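ATP phosphoribosyltransferase regulatory subunit (Bacillus halodurans, PDB 3OD1) is probably required for the first step of histidine biosynthesis and may allow feedback regulation of ATP phosphoribosyltransferase by histidine. Local coordinates at residues V112-Q117 / A124-L129; V59-L64 / R82-A87. All coordinates share one frame; numbering follows the deposited sequence.

Both contacts lie in the histidyl-tRNA synthetase-like, class II part of the chain. Their centres are about 11 Å apart. Interaction 1 is the loop end of a beta hairpin, and interaction 2 joins the end of helix 54-60 to the start of helix 86-94. The two touch directly. Arg114 NH1 lies 2.7 Å from Pro83 O, and Tyr113 N lies 3.0 Å from Arg82 O; both are probable hydrogen bonds. Arg114 NH2 also packs on Ile63 CD1 at 3.4 Å. Residues 82-87 and the hairpin probably border the pocket that, in histidyl-tRNA synthetases, takes the amino acid and ATP. No ligand marks it here.

Interaction 1. Residues V112-Q117 / A124-L129; sequences VYRAQQ and AEFEQL
This hairpin, strand 104-113 paired with strand 125-134, probably corresponds to motif 2 of the class II synthetase fold, and the contact sits where its strands open into the loop. Val112 and Phe126 form an antiparallel hydrogen-bonded pair. Val112 N reaches Phe126 O at 2.9 Å, and Phe126 N returns to Val112 O at 3.0 Å. Two residues on, Arg114 N donates to Ala124 O at 2.9 Å, from above the carbonyl plane.

On the face of Val112 and Phe126, Val112 CG2 presses on Phe126 CE1 at 3.4 Å. The Phe126 ring comes edge-on beneath the Arg114 guanidinium, CZ against its face and the planes 82° apart. The bend of the Arg114 chain at CB-CG (chi2 -72°) folds Arg114 NH1 back to Tyr113 O, 2.9 Å away; NH1 also meets Pro83 O. Arg114 NH2 holds water 1 at 2.7 Å, and the water passes a bond to Gln128 OE1.

On the other face Tyr113 and Glu125 run side by side, Tyr113 CE1 against Glu125 CD at 3.5 Å. Tyr113 OH and Glu125 OE2 both bond to Thr50 OG1 of the second subunit. Arg319 makes a cation-pi contact with Phe126, and Asp321 of helix 320-327 also touches it, while helix 21-40 packs on Leu129 further along the strand.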
ATOM      1  N   VAL B 112      -8.465   2.598  -2.140  1.00 28.53           N
ATOM      2  CA  VAL B 112      -9.620   2.360  -2.996  1.00 24.02           C
ATOM      3  C   VAL B 112      -9.862   3.602  -3.843  1.00 32.01           C
ATOM      4  O   VAL B 112      -9.251   4.656  -3.611  1.00 32.20           O
ATOM      5  CB  VAL B 112     -10.882   1.995  -2.163  1.00 28.95           C
ATOM      6  CG1 VAL B 112     -10.650   0.675  -1.435  1.00 30.12           C
ATOM      7  CG2 VAL B 112     -11.178   3.086  -1.162  1.00 31.57           C
ATOM      8  N   TYR B 113     -10.745   3.479  -4.828  1.00 29.63           N
ATOM      9  CA  TYR B 113     -10.786   4.447  -5.912  1.00 31.76           C
ATOM     10  C   TYR B 113     -12.212   4.864  -6.243  1.00 32.99           C
ATOM     11  O   TYR B 113     -13.154   4.090  -6.100  1.00 32.40           O
ATOM     12  CB  TYR B 113     -10.089   3.884  -7.164  1.00 30.77           C
ATOM     13  CG  TYR B 113      -8.657   3.421  -6.928  1.00 30.89           C
ATOM     14  CD1 TYR B 113      -7.578   4.272  -7.154  1.00 29.96           C
ATOM     15  CD2 TYR B 113      -8.393   2.146  -6.459  1.00 25.79           C
ATOM     16  CE1 TYR B 113      -6.268   3.852  -6.935  1.00 27.40           C
ATOM     17  CE2 TYR B 113      -7.097   1.708  -6.239  1.00 29.05           C
ATOM     18  CZ  TYR B 113      -6.037   2.565  -6.479  1.00 30.54           C
ATOM     19  OH  TYR B 113      -4.756   2.132  -6.233  1.00 30.03           O
ATOM     20  N   ARG B 114     -12.350   6.108  -6.677  1.00 34.26           N
ATOM     21  CA  ARG B 114     -13.630   6.671  -7.081  1.00 34.89           C
ATOM     22  C   ARG B 114     -13.471   7.276  -8.467  1.00 40.95           C
ATOM     23  O   ARG B 114     -12.366   7.670  -8.862  1.00 41.23           O
ATOM     24  CB  ARG B 114     -14.051   7.763  -6.104  1.00 39.07           C
ATOM     25  CG  ARG B 114     -14.277   7.281  -4.701  1.00 38.93           C
ATOM     26  CD  ARG B 114     -15.543   6.470  -4.634  1.00 41.36           C
ATOM     27  NE  ARG B 114     -15.798   5.989  -3.281  1.00 47.70           N
ATOM     28  CZ  ARG B 114     -15.418   4.798  -2.847  1.00 41.83           C
ATOM     29  NH1 ARG B 114     -14.763   3.985  -3.665  1.00 37.53           N
ATOM     30  NH2 ARG B 114     -15.679   4.427  -1.603  1.00 34.29           N
ATOM     31  N   ALA B 115     -14.571   7.353  -9.212  1.00 39.48           N
ATOM     32  CA  ALA B 115     -14.532   7.975 -10.528  1.00 42.86           C
ATOM     33  C   ALA B 115     -14.073   9.425 -10.369  1.00 44.87           C
ATOM     34  O   ALA B 115     -14.421  10.084  -9.390  1.00 44.58           O
ATOM     35  CB  ALA B 115     -15.907   7.905 -11.196  1.00 43.45           C
ATOM     36  N   GLN B 116     -13.275   9.918 -11.312  1.00 46.70           N
ATOM     37  CA  GLN B 116     -12.821  11.310 -11.268  1.00 55.93           C
ATOM     38  C   GLN B 116     -13.991  12.261 -11.541  1.00 68.72           C
ATOM     39  O   GLN B 116     -14.436  12.403 -12.680  1.00 73.98           O
ATOM     40  CB  GLN B 116     -11.696  11.537 -12.285  1.00 52.50           C
ATOM     41  CG  GLN B 116     -10.546  10.545 -12.146  1.00 55.21           C
ATOM     42  CD  GLN B 116      -9.559  10.610 -13.296  1.00 58.60           C
ATOM     43  OE1 GLN B 116      -9.801  10.047 -14.367  1.00 57.31           O
ATOM     44  NE2 GLN B 116      -8.428  11.286 -13.074  1.00 54.23           N
ATOM     45  N   GLN B 117     -14.498  12.897 -10.490  1.00 77.75           N
ATOM     46  CA  GLN B 117     -15.642  13.794 -10.625  1.00 88.95           C
ATOM     47  C   GLN B 117     -15.306  15.166 -10.058  1.00 99.07           C
ATOM     48  O   GLN B 117     -14.766  15.273  -8.955  1.00 99.37           O
ATOM     49  CB  GLN B 117     -16.881  13.210  -9.935  1.00 89.36           C
ATOM     50  CG  GLN B 117     -16.895  13.344  -8.416  1.00 93.24           C
ATOM     51  CD  GLN B 117     -17.891  14.388  -7.931  1.00102.80           C
ATOM     52  OE1 GLN B 117     -17.961  15.497  -8.469  1.00105.50           O
ATOM     53  NE2 GLN B 117     -18.662  14.040  -6.902  1.00105.11           N
ATOM     54  N   ALA B 124      -9.882  10.909  -5.859  1.00 46.51           N
ATOM     55  CA  ALA B 124     -10.341   9.710  -6.541  1.00 38.07           C
ATOM     56  C   ALA B 124      -9.568   8.475  -6.056  1.00 39.32           C
ATOM     57  O   ALA B 124      -9.765   7.370  -6.559  1.00 38.35           O
ATOM     58  CB  ALA B 124     -10.184   9.877  -8.026  1.00 40.46           C
ATOM     59  N   GLU B 125      -8.668   8.681  -5.100  1.00 32.82           N
ATOM     60  CA  GLU B 125      -7.873   7.593  -4.531  1.00 34.81           C
ATOM     61  C   GLU B 125      -7.624   7.900  -3.065  1.00 33.15           C
ATOM     62  O   GLU B 125      -7.128   8.973  -2.743  1.00 32.93           O
ATOM     63  CB  GLU B 125      -6.507   7.450  -5.245  1.00 26.37           C
ATOM     64  CG  GLU B 125      -5.643   6.396  -4.571  1.00 29.68           C
ATOM     65  CD  GLU B 125      -4.268   6.191  -5.228  1.00 34.83           C
ATOM     66  OE1 GLU B 125      -3.874   6.992  -6.100  1.00 36.01           O
ATOM     67  OE2 GLU B 125      -3.583   5.218  -4.863  1.00 39.20           O
ATOM     68  N   PHE B 126      -7.957   6.973  -2.173  1.00 30.90           N
ATOM     69  CA  PHE B 126      -7.745   7.221  -0.742  1.00 32.16           C
ATOM     70  C   PHE B 126      -7.615   5.913   0.020  1.00 26.17           C
ATOM     71  O   PHE B 126      -8.129   4.890  -0.403  1.00 29.72           O
ATOM     72  CB  PHE B 126      -8.874   8.090  -0.148  1.00 30.94           C
ATOM     73  CG  PHE B 126     -10.237   7.479  -0.271  1.00 35.97           C
ATOM     74  CD1 PHE B 126     -10.647   6.487   0.605  1.00 35.66           C
ATOM     75  CD2 PHE B 126     -11.108   7.890  -1.262  1.00 37.79           C
ATOM     76  CE1 PHE B 126     -11.918   5.916   0.493  1.00 40.80           C
ATOM     77  CE2 PHE B 126     -12.371   7.330  -1.383  1.00 43.48           C
ATOM     78  CZ  PHE B 126     -12.777   6.341  -0.504  1.00 41.50           C
ATOM     79  N   GLU B 127      -6.911   5.957   1.138  1.00 23.08           N
ATOM     80  CA  GLU B 127      -6.598   4.743   1.892  1.00 30.51           C
ATOM     81  C   GLU B 127      -7.718   4.384   2.875  1.00 31.87           C
ATOM     82  O   GLU B 127      -8.259   5.240   3.571  1.00 26.91           O
ATOM     83  CB  GLU B 127      -5.259   4.909   2.637  1.00 30.32           C
ATOM     84  CG  GLU B 127      -4.714   3.629   3.219  1.00 30.97           C
ATOM     85  CD  GLU B 127      -3.270   3.757   3.676  1.00 40.41           C
ATOM     86  OE1 GLU B 127      -2.806   4.899   3.895  1.00 39.07           O
ATOM     87  OE2 GLU B 127      -2.604   2.705   3.826  1.00 35.31           O
ATOM     88  N   GLN B 128      -8.083   3.110   2.897  1.00 33.92           N
ATOM     89  CA  GLN B 128      -9.124   2.648   3.793  1.00 33.88           C
ATOM     90  C   GLN B 128      -8.631   1.421   4.530  1.00 32.77           C
ATOM     91  O   GLN B 128      -7.912   0.583   3.968  1.00 33.16           O
ATOM     92  CB  GLN B 128     -10.384   2.326   3.004  1.00 31.03           C
ATOM     93  CG  GLN B 128     -11.574   1.959   3.859  1.00 36.31           C
ATOM     94  CD  GLN B 128     -12.821   1.786   3.015  1.00 45.50           C
ATOM     95  OE1 GLN B 128     -13.244   2.712   2.317  1.00 45.63           O
ATOM     96  NE2 GLN B 128     -13.399   0.584   3.049  1.00 44.65           N
ATOM     97  N   LEU B 129      -9.021   1.318   5.792  1.00 29.71           N
ATOM     98  CA  LEU B 129      -8.607   0.196   6.616  1.00 31.22           C
ATOM     99  C   LEU B 129      -9.844  -0.377   7.324  1.00 30.38           C
ATOM    100  O   LEU B 129     -10.747   0.361   7.719  1.00 32.26           O
ATOM    101  CB  LEU B 129      -7.522   0.687   7.587  1.00 31.34           C
ATOM    102  CG  LEU B 129      -6.984  -0.079   8.783  1.00 39.24           C
ATOM    103  CD1 LEU B 129      -5.701   0.615   9.253  1.00 38.86           C
ATOM    104  CD2 LEU B 129      -8.012  -0.097   9.911  1.00 43.06           C
TER
HETATM  105  O   HOH W   1     -14.838   2.226  -0.291  1.00 41.82           O

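Interaction 2. Residues V59-L64 / R82-A87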
ATOM      1  N   VAL B  59     -20.055  -4.369 -10.148  1.00 40.55           N
ATOM      2  CA  VAL B  59     -21.499  -4.247  -9.961  1.00 39.98           C
ATOM      3  C   VAL B  59     -22.012  -4.615  -8.564  1.00 44.63           C
ATOM      4  O   VAL B  59     -22.959  -4.003  -8.075  1.00 44.95           O
ATOM      5  CB  VAL B  59     -22.294  -5.050 -11.026  1.00 51.22           C
ATOM      6  CG1 VAL B  59     -22.077  -4.461 -12.423  1.00 43.05           C
ATOM      7  CG2 VAL B  59     -21.894  -6.516 -10.995  1.00 50.99           C
ATOM      8  N   VAL B  60     -21.411  -5.605  -7.912  1.00 39.46           N
ATOM      9  CA  VAL B  60     -21.942  -6.031  -6.611  1.00 39.52           C
ATOM     10  C   VAL B  60     -21.385  -5.197  -5.461  1.00 41.32           C
ATOM     11  O   VAL B  60     -21.748  -5.393  -4.304  1.00 39.68           O
ATOM     12  CB  VAL B  60     -21.715  -7.536  -6.349  1.00 37.21           C
ATOM     13  CG1 VAL B  60     -22.421  -8.355  -7.412  1.00 38.12           C
ATOM     14  CG2 VAL B  60     -20.223  -7.859  -6.314  1.00 36.33           C
ATOM     15  N   SER B  61     -20.499  -4.266  -5.787  1.00 38.17           N
ATOM     16  CA  SER B  61     -19.966  -3.329  -4.802  1.00 36.09           C
ATOM     17  C   SER B  61     -21.067  -2.429  -4.239  1.00 39.51           C
ATOM     18  O   SER B  61     -22.058  -2.139  -4.923  1.00 34.46           O
ATOM     19  CB  SER B  61     -18.879  -2.460  -5.441  1.00 40.39           C
ATOM     20  OG  SER B  61     -18.496  -1.413  -4.571  1.00 44.13           O
ATOM     21  N   ALA B  62     -20.885  -1.984  -2.998  1.00 37.75           N
ATOM     22  CA  ALA B  62     -21.810  -1.034  -2.380  1.00 40.06           C
ATOM     23  C   ALA B  62     -21.687   0.355  -3.004  1.00 43.93           C
ATOM     24  O   ALA B  62     -22.588   1.180  -2.890  1.00 48.36           O
ATOM     25  CB  ALA B  62     -21.566  -0.952  -0.874  1.00 38.43           C
ATOM     26  N   ILE B  63     -20.556   0.605  -3.655  1.00 36.52           N
ATOM     27  CA  ILE B  63     -20.292   1.883  -4.312  1.00 41.88           C
ATOM     28  C   ILE B  63     -21.173   2.029  -5.543  1.00 35.55           C
ATOM     29  O   ILE B  63     -21.266   1.111  -6.356  1.00 34.83           O
ATOM     30  CB  ILE B  63     -18.798   1.997  -4.707  1.00 34.10           C
ATOM     31  CG1 ILE B  63     -17.932   1.654  -3.497  1.00 32.18           C
ATOM     32  CG2 ILE B  63     -18.474   3.400  -5.201  1.00 36.44           C
ATOM     33  CD1 ILE B  63     -18.321   2.407  -2.236  1.00 35.61           C
ATOM     34  N   LEU B  64     -21.832   3.178  -5.667  1.00 34.95           N
ATOM     35  CA  LEU B  64     -22.797   3.393  -6.750  1.00 39.47           C
ATOM     36  C   LEU B  64     -22.091   3.389  -8.084  1.00 43.73           C
ATOM     37  O   LEU B  64     -20.943   3.818  -8.187  1.00 39.82           O
ATOM     38  CB  LEU B  64     -23.538   4.717  -6.558  1.00 42.66           C
ATOM     39  CG  LEU B  64     -24.861   4.654  -5.794  1.00 56.88           C
ATOM     40  CD1 LEU B  64     -24.911   3.449  -4.862  1.00 59.03           C
ATOM     41  CD2 LEU B  64     -25.106   5.956  -5.050  1.00 59.13           C
ATOM     42  N   ARG B  82     -10.397  -0.922  -7.898  1.00 31.87           N
ATOM     43  CA  ARG B  82     -11.261  -1.400  -6.824  1.00 31.93           C
ATOM     44  C   ARG B  82     -11.928  -0.277  -6.024  1.00 28.17           C
ATOM     45  O   ARG B  82     -11.262   0.614  -5.459  1.00 28.69           O
ATOM     46  CB  ARG B  82     -10.528  -2.346  -5.894  1.00 39.77           C
ATOM     47  CG  ARG B  82      -9.326  -1.726  -5.296  1.00 41.09           C
ATOM     48  CD  ARG B  82      -8.945  -2.416  -4.023  1.00 50.26           C
ATOM     49  NE  ARG B  82      -7.726  -1.831  -3.491  1.00 52.81           N
ATOM     50  CZ  ARG B  82      -6.536  -2.399  -3.576  1.00 45.63           C
ATOM     51  NH1 ARG B  82      -6.408  -3.582  -4.147  1.00 55.44           N
ATOM     52  NH2 ARG B  82      -5.483  -1.797  -3.051  1.00 47.32           N
ATOM     53  N   PRO B  83     -13.264  -0.321  -5.974  1.00 31.21           N
ATOM     54  CA  PRO B  83     -14.044   0.682  -5.255  1.00 31.99           C
ATOM     55  C   PRO B  83     -14.049   0.445  -3.744  1.00 31.48           C
ATOM     56  O   PRO B  83     -14.262   1.387  -2.972  1.00 29.33           O
ATOM     57  CB  PRO B  83     -15.456   0.512  -5.851  1.00 30.08           C
ATOM     58  CG  PRO B  83     -15.487  -0.886  -6.359  1.00 36.42           C
ATOM     59  CD  PRO B  83     -14.098  -1.151  -6.856  1.00 33.10           C
ATOM     60  N   ASP B  84     -13.833  -0.799  -3.325  1.00 31.02           N
ATOM     61  CA  ASP B  84     -13.897  -1.153  -1.907  1.00 36.51           C
ATOM     62  C   ASP B  84     -13.148  -2.469  -1.679  1.00 34.37           C
ATOM     63  O   ASP B  84     -12.743  -3.128  -2.636  1.00 34.51           O
ATOM     64  CB  ASP B  84     -15.356  -1.307  -1.467  1.00 38.66           C
ATOM     65  CG  ASP B  84     -16.061  -2.484  -2.166  1.00 46.33           C
ATOM     66  OD1 ASP B  84     -16.372  -2.385  -3.369  1.00 55.04           O
ATOM     67  OD2 ASP B  84     -16.289  -3.524  -1.524  1.00 41.97           O
HETATM   68  N   MSE B  85     -12.992  -2.874  -0.422  1.00 30.38           N
HETATM   69  CA  MSE B  85     -12.348  -4.154  -0.125  1.00 30.60           C
HETATM   70  C   MSE B  85     -13.324  -5.283   0.229  1.00 30.00           C
HETATM   71  O   MSE B  85     -12.939  -6.456   0.257  1.00 32.48           O
HETATM   72  CB  MSE B  85     -11.287  -3.990   0.971  1.00 25.87           C
HETATM   73  CG  MSE B  85      -9.955  -3.383   0.447  1.00 27.62           C
HETATM   74 SE   MSE B  85      -9.169  -4.452  -0.998  0.72 39.77          SE
HETATM   75  CE  MSE B  85      -8.750  -6.080  -0.005  1.00 36.55           C
ATOM     76  N   THR B  86     -14.579  -4.930   0.490  1.00 29.76           N
ATOM     77  CA  THR B  86     -15.561  -5.931   0.895  1.00 29.48           C
ATOM     78  C   THR B  86     -15.912  -6.890  -0.250  1.00 31.75           C
ATOM     79  O   THR B  86     -15.902  -8.112  -0.073  1.00 35.63           O
ATOM     80  CB  THR B  86     -16.844  -5.301   1.462  1.00 28.74           C
ATOM     81  OG1 THR B  86     -16.507  -4.446   2.563  1.00 29.75           O
ATOM     82  CG2 THR B  86     -17.803  -6.397   1.938  1.00 31.53           C
ATOM     83  N   ALA B  87     -16.220  -6.349  -1.422  1.00 32.56           N
ATOM     84  CA  ALA B  87     -16.546  -7.215  -2.555  1.00 34.96           C
ATOM     85  C   ALA B  87     -15.331  -8.051  -3.019  1.00 31.60           C
ATOM     86  O   ALA B  87     -15.458  -9.256  -3.301  1.00 33.16           O
ATOM     87  CB  ALA B  87     -17.177  -6.413  -3.699  1.00 33.60           C
TER
HETATM   88  O   HOH W   2     -19.091  -3.705  -1.175  1.00 42.14           O
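An ST turn at the end of helix 54-60 meets the capped start of helix 86-94. The sequence of residues 82-87 matches the segment that helps line the histidine pocket in histidyl-tRNA synthetases, so a similar place is probable here. Ser61 is the first residue to leave the helical conformation. Its OG stands anti to the backbone N (chi1 171°), which points it at Asp84. Ser61 OG donates to Asp84 OD1 at 2.6 Å and meets that oxygen from above the carboxylate plane. Ser61 OG also accepts from Ile63 N at 3.0 Å, which closes the ST turn. One hydroxyl thus both shapes its own loop and ties it to the other segment.

The second carboxylate oxygen serves the helix. Asp84 OD2 accepts from Ala87 N at 2.8 Å, on its syn side and nearly straight at 173°. Water 2 also donates to OD2 and takes a bond from Ala62 N, so a second, water-borne link runs beside the direct one. With an alanine in place of Asp84, Ser61 OG would probably lose its acceptor and Ala87 N its cap, leaving the two helix ends less firmly joined.

Apolar atoms flank this polar centre. The Ile63 side chain crosses Pro83, with Ile63 CG1 on Pro83 CB at 3.6 Å, while Pro83 CG sits against Ser61 OG. Helix 303-306 covers Val60 through Leu303 and Lys306. Across the contact, Val60 CG2 touches Ala87 CB at 4.3 Å.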